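Cytochrome c' (Rubrivivax gelatinosus, PDB 2J8W) carries a covalently bound high-spin heme c without a sixth iron ligand and probably takes part in electron transfer, its exact role being unknown. Local coordinates at residues A[16-21]-A[49-54]; A[24-29]-A[43-48]; A[57-62]-A[80-85]; A[97-100]-A[106-109]. One frame throughout, in Å; residues are numbered along the deposited sequence. Where two conformers were deposited one is given.

Contacts 1, 2 and 4 join helices of a four-helix bundle with the heme toward one end; contact 3 sets a loop against helix 79-102. Contacts 1 and 2 both pair helix 5-30 with helix 38-52, their centres about 10 Å apart. Contact 2 leans on contact 4, at the turn between helices 79-102 and 105-126: Ile-45 CD1 lies 3.5 Å from Gly-100 CA. Contacts 1 and 3 share the heme and meet where Phe-16 CE2 comes within 3.9 Å of Phe-59 CZ. A probable hydrogen bond, Ser-49 OG to Asp-97 OD2 at 2.9 Å, ties 49-54 to 97-100. Contacts 3 and 4, both on helix 79-102, have centres about 27 Å apart.

Contact 1. Residues A[16-21]-A[49-54]; sequences FTLIAN and STLSKL. With HEC (heme c), chain C.
Leu-51 points at helix 5-30 and meets two consecutive residues there, Leu-18 and Ile-19. The tight part lies at Ile-19: its CG1 is 3.5 Å from Leu-51 CB, the two side chains running in opposite directions, while Ile-19 CD1 lies 3.6 Å from Leu-51 O, close to Ser-52 CA. Branched at CB, Ile-19 faces two ways: CG1, beside the backbone N (chi1 -70°), serves helix 38-52, whereas CG2 touches heme CBB at 3.7 Å. Packing is looser at Leu-18, which crosses Leu-51 at about a right angle and brings CB to 3.8 Å from Leu-51 CD1; beyond it lies Leu-18 of the second subunit. The outer side of helix 5-30, partly exposed, borders that subunit, Thr-17 packing on its Ser-14 and Asn-21 on its Phe-2. On the heme side a face of the Phe-16 ring lies over the porphyrin, CE1 3.6 Å from the iron. Buried Ser-52 OG is satisfied by its own backbone, bonding Ser-49 O at 2.8 Å. No hydrogen bond crosses between 16-21 and 49-54, whose touching side-chain atoms are apolar; the Phe-16 ring, covering the iron's ligand-free side, is consistent with a five-coordinate heme.

Contact 2. Residues A[24-29]-A[43-48]; sequences GRVAAM and ENIALV
Arg-25 crosses Asn-44 at about a right angle, and with Val-26 it carries the whole share of segment 24-29 in this contact. Its aliphatic part does the touching: CB lies 3.8 Å from Asn-44 ND2 and CD 3.6 Å from Asn-44 OD1. Extended from CG to NE, the chain carries the guanidinium past the amide, and the two planes stand 64° apart without a direct hydrogen bond. A water joins them instead, accepting from Arg-25 NH1 and from Asn-44 ND2, each at 3.0 Å; it lies in the guanidinium plane, at the edge. The polar ends have further partners on helix 5-30, for Arg-25 NH2 bonds Asn-21 OD1 and Asn-44 OD1 bonds His-22 ND1. A buried asparagine is therefore well provided for, its oxygen and its amide nitrogen both engaged. Next comes Val-26, where polar contact gives way to hydrocarbon. Its CG2, beside the backbone N and anti to the carbonyl carbon, reaches Asn-44 CB at 3.6 Å and Ile-45 CG1 at 3.8 Å. The compact branched valine fits where the axes of 24-29 and 43-48 approach to 9.3 Å, and it also packs on Ile-108 and Val-112 of helix 105-126. The segments cross widely, at 140°, but the antiparallel sense of neighbouring helices and their shared apolar core are those of the four-helix bundle of cytochromes c'.

Contact 3. Residues A[57-62]-A[80-85]; sequences TAFGPG and AGFKAA. With HEC (heme c), chain C.
Phe-59 and Phe-82 form a T-shaped (edge-to-face) aromatic pair beside the heme of this four-helix-bundle cytochrome c'. The edge of Phe-82 is directed at the face of Phe-59, with the ring planes at 63° and the centroids 5.1 Å apart. Phe-82 CZ stands over the centre of the Phe-59 ring, where the weakly positive C-H rim of one ring meets the electron-rich face of the other. Phenylalanine suits both places, being broad and apolar enough to lie against the heme margin. The two rings border neighbouring parts of that margin: Phe-59 CE1 touches the methyl carbon CMD of the heme at 3.6 Å, while Phe-82 CE1 touches heme CAC at 3.7 Å. Ala-85, about one turn farther along the helix, is small enough for its CB to approach heme CBC at 3.8 Å.

Each ring comes from a different kind of backbone. Phe-82 is held by helix 79-102, and its CG lies anti to the backbone N (chi1 -166°), which directs the ring toward the loop. Phe-59 belongs to that loop, which follows helix 38-52 and is tied down by several hydrogen bonds: Ala-58 O to Arg-12 NH1, and Gly-60 O to Trp-76 NE1 and Thr-63 OG1. Farther out, Val-75 touches both rings, Arg-12 of helix 5-30 packs on Phe-59, and Phe-126 makes another edge-to-face pair with Phe-82. Beside CZ, Phe-82 CE2 lies 4.1 Å from Phe-59 CG.

Contact 4. Residues A[97-100]-A[106-109]; sequences DAAG and AQIK
Ala-99 points its methyl group into the angle between Gln-107 and Ile-108, two consecutive residues of helix 105-126 that pass it on different sides. Gln-107 reaches along the outer side. With CG anti to the backbone N (chi1 -166°) and the chain extended beyond it, the side chain lies across Ala-99, bringing CG to 3.5 Å from Ala-99 CB and, farther out, OE1 to 3.5 Å from Ala-99 CA. These contacts hold for one of two conformers of Gln-107, so the placing of its amide end is less certain. Glutamine fits this partly exposed border, because its methylene groups can pack on alanine while the amide lies at the partly exposed margin.

Ile-108 takes the inner side. Its CG1 branch approaches the backbone of helix 79-102 as well as the methyl, lying 3.6 Å from Ala-99 O and 3.8 Å from Ala-99 CB. The other branch, CG2, faces the bundle core. Small residues permit this closeness: the CA atoms of Ala-99 and Ile-108 are only 5.0 Å apart, and Gly-100 has no side chain. Near the turn between the helices, Gln-107 N is bonded to Asp-104 OD1, and Ala-99 O to Thr-102 OG1. No hydrogen bond links 97-100 with 106-109, which implies that the contact between the two segments rests on van der Waals packing, alongside the short connection that joins the helices.

Contact 1. Residues A[16-21]-A[49-54]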
# COMPACT_ATOMS: atom_id res chain seq x y z
N PHE A 16 4.70 -3.78 3.35
CA PHE A 16 6.12 -3.53 3.59
C PHE A 16 6.86 -3.10 2.34
O PHE A 16 7.71 -2.24 2.42
CB PHE A 16 6.80 -4.76 4.20
CG PHE A 16 6.49 -4.98 5.66
CD1 PHE A 16 6.66 -3.98 6.60
CD2 PHE A 16 6.00 -6.21 6.10
CE1 PHE A 16 6.37 -4.22 7.96
CE2 PHE A 16 5.74 -6.46 7.45
CZ PHE A 16 5.91 -5.48 8.37
N THR A 17 6.53 -3.69 1.19
CA THR A 17 7.15 -3.27 -0.06
C THR A 17 6.87 -1.80 -0.37
O THR A 17 7.75 -1.04 -0.70
CB THR A 17 6.71 -4.15 -1.22
OG1 THR A 17 7.25 -5.46 -1.02
CG2 THR A 17 7.12 -3.64 -2.58
N LEU A 18 5.61 -1.38 -0.21
CA LEU A 18 5.28 0.03 -0.46
C LEU A 18 5.94 0.95 0.55
O LEU A 18 6.45 2.02 0.18
CB LEU A 18 3.77 0.22 -0.48
CG LEU A 18 2.98 -0.54 -1.55
CD1 LEU A 18 1.55 -0.05 -1.53
CD2 LEU A 18 3.46 -0.40 -2.93
N ILE A 19 5.98 0.54 1.82
CA ILE A 19 6.65 1.32 2.84
C ILE A 19 8.11 1.49 2.48
O ILE A 19 8.66 2.61 2.55
CB ILE A 19 6.50 0.65 4.23
CG1 ILE A 19 5.05 0.74 4.72
CG2 ILE A 19 7.49 1.24 5.24
CD1 ILE A 19 4.75 -0.20 5.88
N ALA A 20 8.77 0.38 2.11
CA ALA A 20 10.19 0.48 1.81
C ALA A 20 10.45 1.41 0.64
O ALA A 20 11.41 2.18 0.65
CB ALA A 20 10.74 -0.93 1.51
N ASN A 21 9.60 1.35 -0.38
CA ASN A 21 9.83 2.20 -1.54
C ASN A 21 9.69 3.69 -1.18
O ASN A 21 10.56 4.51 -1.47
CB ASN A 21 8.90 1.84 -2.67
CG ASN A 21 9.18 2.62 -3.87
OD1 ASN A 21 8.77 3.75 -4.00
ND2 ASN A 21 9.99 2.03 -4.77
N SER A 49 3.53 7.06 6.62
CA SER A 49 2.73 7.08 7.84
C SER A 49 1.43 6.30 7.68
O SER A 49 1.08 5.46 8.50
CB SER A 49 2.46 8.52 8.26
OG SER A 49 1.74 8.52 9.49
N THR A 50 0.70 6.58 6.61
CA THR A 50 -0.53 5.83 6.33
C THR A 50 -0.27 4.33 6.22
O THR A 50 -0.95 3.49 6.82
CB THR A 50 -1.16 6.39 5.06
OG1 THR A 50 -1.53 7.75 5.33
CG2 THR A 50 -2.38 5.59 4.57
N LEU A 51 0.71 3.98 5.40
CA LEU A 51 1.01 2.56 5.18
C LEU A 51 1.51 1.85 6.41
O LEU A 51 1.28 0.64 6.57
CB LEU A 51 2.03 2.43 4.05
CG LEU A 51 1.62 2.85 2.63
CD1 LEU A 51 2.85 3.09 1.77
CD2 LEU A 51 0.70 1.82 2.01
N SER A 52 2.20 2.57 7.28
CA SER A 52 2.85 1.97 8.45
C SER A 52 1.85 1.36 9.38
O SER A 52 2.24 0.52 10.19
CB SER A 52 3.66 2.96 9.24
OG SER A 52 2.84 3.88 9.92
N LYS A 53 0.59 1.79 9.28
CA LYS A 53 -0.49 1.32 10.15
C LYS A 53 -1.13 0.02 9.66
O LYS A 53 -2.05 -0.49 10.29
CB LYS A 53 -1.57 2.42 10.28
CG LYS A 53 -0.96 3.71 10.90
CD LYS A 53 -1.81 4.91 10.83
CE LYS A 53 -1.17 6.03 11.58
NZ LYS A 53 -1.99 7.26 11.45
N LEU A 54 -0.67 -0.47 8.51
CA LEU A 54 -1.29 -1.63 7.88
C LEU A 54 -0.63 -3.00 8.17
O LEU A 54 -1.34 -3.94 8.49
CB LEU A 54 -1.40 -1.41 6.36
CG LEU A 54 -2.06 -0.11 5.91
CD1 LEU A 54 -2.20 -0.09 4.42
CD2 LEU A 54 -3.45 0.02 6.64
FE HEC C . 9.76 -5.22 7.58
CHA HEC C . 9.14 -7.91 5.54
CHB HEC C . 10.68 -3.39 4.90
CHC HEC C . 9.61 -2.34 9.46
CHD HEC C . 8.70 -7.02 10.28
NA HEC C . 9.85 -5.58 5.61
C1A HEC C . 9.62 -6.77 4.93
C2A HEC C . 9.93 -6.63 3.54
C3A HEC C . 10.37 -5.37 3.36
C4A HEC C . 10.30 -4.70 4.64
CMA HEC C . 10.79 -4.68 2.06
CAA HEC C . 9.81 -7.72 2.48
CBA HEC C . 8.43 -7.77 1.88
CGA HEC C . 8.45 -8.80 0.71
O1A HEC C . 9.53 -9.28 0.25
O2A HEC C . 7.38 -9.23 0.16
NB HEC C . 10.03 -3.21 7.24
C1B HEC C . 10.56 -2.73 6.09
C2B HEC C . 10.89 -1.34 6.29
C3B HEC C . 10.58 -1.03 7.55
C4B HEC C . 10.02 -2.21 8.18
CMB HEC C . 11.53 -0.40 5.25
CAB HEC C . 10.71 0.31 8.26
CBB HEC C . 10.32 1.51 7.59
NC HEC C . 9.22 -4.77 9.43
C1C HEC C . 9.28 -3.54 10.06
C2C HEC C . 8.99 -3.65 11.47
C3C HEC C . 8.72 -4.96 11.71
C4C HEC C . 8.89 -5.68 10.45
CMC HEC C . 8.95 -2.47 12.45
CAC HEC C . 8.32 -5.64 13.06
CBC HEC C . 7.75 -4.89 14.07
ND HEC C . 9.03 -7.12 7.86
C1D HEC C . 8.72 -7.68 9.10
C2D HEC C . 8.40 -9.08 8.93
C3D HEC C . 8.51 -9.34 7.50
C4D HEC C . 8.91 -8.09 6.88
CMD HEC C . 8.02 -10.06 10.02
CAD HEC C . 8.22 -10.62 6.79
CBD HEC C . 6.75 -10.60 6.30
CGD HEC C . 6.41 -11.92 5.64
O1D HEC C . 5.32 -12.46 5.97
O2D HEC C . 7.19 -12.41 4.75

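Contact 2. Residues A[24-29]-A[43-48]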
# COMPACT_ATOMS: atom_id res chain seq x y z
N GLY A 24 12.32 4.82 1.27
CA GLY A 24 13.58 4.94 0.59
C GLY A 24 13.75 6.25 -0.16
O GLY A 24 14.85 6.79 -0.25
N ARG A 25 12.65 6.80 -0.68
CA ARG A 25 12.70 8.10 -1.34
C ARG A 25 13.08 9.19 -0.36
O ARG A 25 13.88 10.09 -0.65
CB ARG A 25 11.36 8.42 -1.99
CG ARG A 25 10.97 7.44 -3.07
CD ARG A 25 9.65 7.82 -3.71
NE ARG A 25 9.00 6.67 -4.35
CZ ARG A 25 8.06 6.76 -5.28
NH1 ARG A 25 7.58 7.94 -5.60
NH2 ARG A 25 7.53 5.67 -5.81
N VAL A 26 12.50 9.12 0.84
CA VAL A 26 12.83 10.09 1.88
C VAL A 26 14.27 9.94 2.31
O VAL A 26 15.00 10.92 2.48
CB VAL A 26 11.86 9.98 3.09
CG1 VAL A 26 12.13 11.09 4.11
CG2 VAL A 26 10.38 10.04 2.62
N ALA A 27 14.70 8.70 2.52
CA ALA A 27 16.07 8.41 2.93
C ALA A 27 17.05 8.94 1.90
O ALA A 27 18.11 9.42 2.28
CB ALA A 27 16.25 6.92 3.19
N ALA A 28 16.73 8.81 0.62
CA ALA A 28 17.64 9.32 -0.42
C ALA A 28 17.88 10.81 -0.28
O ALA A 28 18.99 11.30 -0.48
CB ALA A 28 17.14 8.95 -1.79
N MET A 29 16.83 11.55 0.06
CA MET A 29 17.00 12.98 0.32
C MET A 29 17.82 13.22 1.62
O MET A 29 18.72 14.04 1.65
CB MET A 29 15.66 13.70 0.42
CG MET A 29 14.98 13.82 -0.90
SD MET A 29 13.39 14.68 -0.72
CE MET A 29 12.87 14.80 -2.49
N GLU A 43 5.10 14.44 1.10
CA GLU A 43 4.17 13.52 0.44
C GLU A 43 4.58 12.06 0.69
O GLU A 43 3.75 11.20 0.98
CB GLU A 43 4.07 13.79 -1.05
CG GLU A 43 3.39 15.11 -1.40
CD GLU A 43 3.56 15.49 -2.85
OE1 GLU A 43 4.37 14.97 -3.62
OE2 GLU A 43 2.87 16.47 -3.24
N ASN A 44 5.86 11.77 0.55
CA ASN A 44 6.33 10.41 0.78
C ASN A 44 6.23 10.02 2.24
O ASN A 44 5.87 8.89 2.55
CB ASN A 44 7.73 10.22 0.20
CG ASN A 44 7.70 10.11 -1.29
OD1 ASN A 44 6.98 9.28 -1.83
ND2 ASN A 44 8.49 10.93 -1.98
N ILE A 45 6.52 10.95 3.15
CA ILE A 45 6.33 10.71 4.56
C ILE A 45 4.88 10.42 4.93
O ILE A 45 4.60 9.50 5.69
CB ILE A 45 6.91 11.86 5.40
CG1 ILE A 45 8.44 11.82 5.34
CG2 ILE A 45 6.44 11.78 6.82
CD1 ILE A 45 9.07 13.10 5.95
N ALA A 46 3.98 11.19 4.34
CA ALA A 46 2.56 10.98 4.62
C ALA A 46 2.13 9.58 4.18
O ALA A 46 1.35 8.91 4.87
CB ALA A 46 1.71 12.05 3.95
N LEU A 47 2.63 9.13 3.04
CA LEU A 47 2.33 7.78 2.57
C LEU A 47 2.94 6.73 3.50
O LEU A 47 2.27 5.76 3.84
CB LEU A 47 2.86 7.53 1.13
CG LEU A 47 2.07 8.06 -0.06
CD1 LEU A 47 2.80 8.02 -1.39
CD2 LEU A 47 0.79 7.25 -0.18
N VAL A 48 4.19 6.92 3.90
CA VAL A 48 4.80 6.00 4.87
C VAL A 48 3.95 5.92 6.12
O VAL A 48 3.68 4.85 6.63
CB VAL A 48 6.26 6.40 5.18
CG1 VAL A 48 6.78 5.61 6.36
CG2 VAL A 48 7.14 6.21 3.95
O HOH W 1 8.31 10.74 -4.92

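Contact 3. Residues A[57-62]-A[80-85]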
# COMPACT_ATOMS: atom_id res chain seq x y z
N THR A 57 -1.12 -5.35 11.38
CA THR A 57 -2.46 -5.84 11.59
C THR A 57 -2.72 -7.20 10.97
O THR A 57 -3.78 -7.78 11.13
CB THR A 57 -3.55 -4.86 11.03
OG1 THR A 57 -3.56 -4.88 9.60
CG2 THR A 57 -3.39 -3.41 11.55
N ALA A 58 -1.73 -7.72 10.26
CA ALA A 58 -1.87 -8.92 9.38
C ALA A 58 -0.95 -10.07 9.82
O ALA A 58 -0.53 -10.89 9.02
CB ALA A 58 -1.66 -8.52 7.94
N PHE A 59 -0.65 -10.13 11.12
CA PHE A 59 0.12 -11.22 11.74
C PHE A 59 -0.74 -11.93 12.79
O PHE A 59 -0.26 -12.31 13.87
CB PHE A 59 1.43 -10.73 12.38
CG PHE A 59 2.49 -10.28 11.41
CD1 PHE A 59 3.47 -11.15 10.97
CD2 PHE A 59 2.53 -8.96 10.98
CE1 PHE A 59 4.46 -10.71 10.12
CE2 PHE A 59 3.52 -8.52 10.15
CZ PHE A 59 4.47 -9.37 9.69
N GLY A 60 -2.01 -12.13 12.47
CA GLY A 60 -2.92 -12.82 13.35
C GLY A 60 -2.63 -14.28 13.50
O GLY A 60 -1.72 -14.85 12.87
N PRO A 61 -3.42 -14.95 14.36
CA PRO A 61 -3.26 -16.39 14.57
C PRO A 61 -3.32 -17.16 13.24
O PRO A 61 -4.18 -16.86 12.41
CB PRO A 61 -4.44 -16.73 15.49
CG PRO A 61 -4.95 -15.50 15.98
CD PRO A 61 -4.50 -14.38 15.18
N GLY A 62 -2.41 -18.11 13.06
CA GLY A 62 -2.45 -19.03 11.93
C GLY A 62 -1.94 -18.45 10.63
O GLY A 62 -2.08 -19.05 9.57
N ALA A 80 5.31 -10.61 22.92
CA ALA A 80 5.70 -9.38 23.62
C ALA A 80 6.86 -8.65 22.94
O ALA A 80 6.87 -7.40 22.81
CB ALA A 80 6.07 -9.69 25.07
N GLY A 81 7.83 -9.42 22.46
CA GLY A 81 8.99 -8.88 21.78
C GLY A 81 8.55 -8.27 20.47
O GLY A 81 9.00 -7.15 20.10
N PHE A 82 7.67 -8.97 19.75
CA PHE A 82 7.17 -8.45 18.47
C PHE A 82 6.40 -7.16 18.68
O PHE A 82 6.56 -6.17 17.90
CB PHE A 82 6.29 -9.49 17.77
CG PHE A 82 6.03 -9.16 16.32
CD1 PHE A 82 7.07 -9.15 15.42
CD2 PHE A 82 4.76 -8.90 15.86
CE1 PHE A 82 6.86 -8.84 14.08
CE2 PHE A 82 4.54 -8.58 14.50
CZ PHE A 82 5.58 -8.58 13.65
N LYS A 83 5.55 -7.10 19.70
CA LYS A 83 4.75 -5.89 20.00
C LYS A 83 5.67 -4.72 20.38
O LYS A 83 5.42 -3.56 19.97
CB LYS A 83 3.75 -6.18 21.14
CG LYS A 83 3.02 -4.97 21.67
CD LYS A 83 1.94 -4.47 20.77
CE LYS A 83 1.15 -3.35 21.44
NZ LYS A 83 0.95 -3.59 22.90
N ALA A 84 6.73 -5.00 21.13
CA ALA A 84 7.67 -3.94 21.51
C ALA A 84 8.34 -3.39 20.26
O ALA A 84 8.52 -2.16 20.10
CB ALA A 84 8.74 -4.46 22.53
N ALA A 85 8.69 -4.29 19.37
CA ALA A 85 9.28 -3.87 18.09
C ALA A 85 8.34 -3.02 17.23
O ALA A 85 8.73 -2.01 16.63
CB ALA A 85 9.79 -5.11 17.30
FE HEC C . 9.76 -5.22 7.58
CHA HEC C . 9.14 -7.91 5.54
CHB HEC C . 10.68 -3.39 4.90
CHC HEC C . 9.61 -2.34 9.46
CHD HEC C . 8.70 -7.02 10.28
NA HEC C . 9.85 -5.58 5.61
C1A HEC C . 9.62 -6.77 4.93
C2A HEC C . 9.93 -6.63 3.54
C3A HEC C . 10.37 -5.37 3.36
C4A HEC C . 10.30 -4.70 4.64
CMA HEC C . 10.79 -4.68 2.06
CAA HEC C . 9.81 -7.72 2.48
CBA HEC C . 8.43 -7.77 1.88
CGA HEC C . 8.45 -8.80 0.71
O1A HEC C . 9.53 -9.28 0.25
O2A HEC C . 7.38 -9.23 0.16
NB HEC C . 10.03 -3.21 7.24
C1B HEC C . 10.56 -2.73 6.09
C2B HEC C . 10.89 -1.34 6.29
C3B HEC C . 10.58 -1.03 7.55
C4B HEC C . 10.02 -2.21 8.18
CMB HEC C . 11.53 -0.40 5.25
CAB HEC C . 10.71 0.31 8.26
CBB HEC C . 10.32 1.51 7.59
NC HEC C . 9.22 -4.77 9.43
C1C HEC C . 9.28 -3.54 10.06
C2C HEC C . 8.99 -3.65 11.47
C3C HEC C . 8.72 -4.96 11.71
C4C HEC C . 8.89 -5.68 10.45
CMC HEC C . 8.95 -2.47 12.45
CAC HEC C . 8.32 -5.64 13.06
CBC HEC C . 7.75 -4.89 14.07
ND HEC C . 9.03 -7.12 7.86
C1D HEC C . 8.72 -7.68 9.10
C2D HEC C . 8.40 -9.08 8.93
C3D HEC C . 8.51 -9.34 7.50
C4D HEC C . 8.91 -8.09 6.88
CMD HEC C . 8.02 -10.06 10.02
CAD HEC C . 8.22 -10.62 6.79
CBD HEC C . 6.75 -10.60 6.30
CGD HEC C . 6.41 -11.92 5.64
O1D HEC C . 5.32 -12.46 5.97
O2D HEC C . 7.19 -12.41 4.75

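Contact 4. Residues A[97-100]-A[106-109]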
# COMPACT_ATOMS: atom_id res chain seq x y z
N ASP A 97 6.44 11.61 10.74
CA ASP A 97 5.23 12.34 10.29
C ASP A 97 5.35 13.82 10.73
O ASP A 97 5.15 14.73 9.94
CB ASP A 97 3.98 11.59 10.88
CG ASP A 97 2.62 12.14 10.44
OD1 ASP A 97 2.39 13.31 10.63
OD2 ASP A 97 1.75 11.33 10.04
N ALA A 98 5.68 14.05 11.99
CA ALA A 98 5.80 15.40 12.51
C ALA A 98 6.88 16.17 11.75
O ALA A 98 6.72 17.35 11.41
CB ALA A 98 6.09 15.36 14.00
N ALA A 99 7.99 15.50 11.47
CA ALA A 99 9.09 16.11 10.75
C ALA A 99 8.68 16.50 9.33
O ALA A 99 9.06 17.55 8.83
CB ALA A 99 10.29 15.20 10.73
N GLY A 100 7.93 15.64 8.65
CA GLY A 100 7.45 15.94 7.31
C GLY A 100 6.62 17.21 7.29
O GLY A 100 6.67 17.99 6.36
N ALA A 106 16.80 18.75 9.13
CA ALA A 106 17.46 18.07 10.23
C ALA A 106 16.48 17.17 10.97
O ALA A 106 16.84 16.08 11.36
CB ALA A 106 18.07 19.09 11.18
N GLN A 107 15.26 17.65 11.19
CA GLN A 107 14.26 16.84 11.89
C GLN A 107 13.89 15.62 11.05
O GLN A 107 13.73 14.52 11.58
CB GLN A 107 13.00 17.67 12.17
CG GLN A 107 11.99 17.09 13.18
CD GLN A 107 10.74 17.97 13.35
OE1 GLN A 107 9.65 17.55 13.90
NE2 GLN A 107 10.88 19.20 12.84
N ILE A 108 13.75 15.80 9.74
CA ILE A 108 13.46 14.67 8.85
C ILE A 108 14.59 13.66 8.89
O ILE A 108 14.36 12.46 9.02
CB ILE A 108 13.20 15.16 7.41
CG1 ILE A 108 11.88 15.96 7.35
CG2 ILE A 108 13.17 14.00 6.42
CD1 ILE A 108 11.70 16.73 6.07
N LYS A 109 15.80 14.16 8.77
CA LYS A 109 16.94 13.26 8.79
C LYS A 109 17.05 12.46 10.11
O LYS A 109 17.29 11.24 10.10
CB LYS A 109 18.24 14.01 8.50
CG LYS A 109 19.46 13.12 8.44
CD LYS A 109 20.63 13.75 7.73
CE LYS A 109 21.75 12.78 7.57
NZ LYS A 109 22.59 13.31 6.34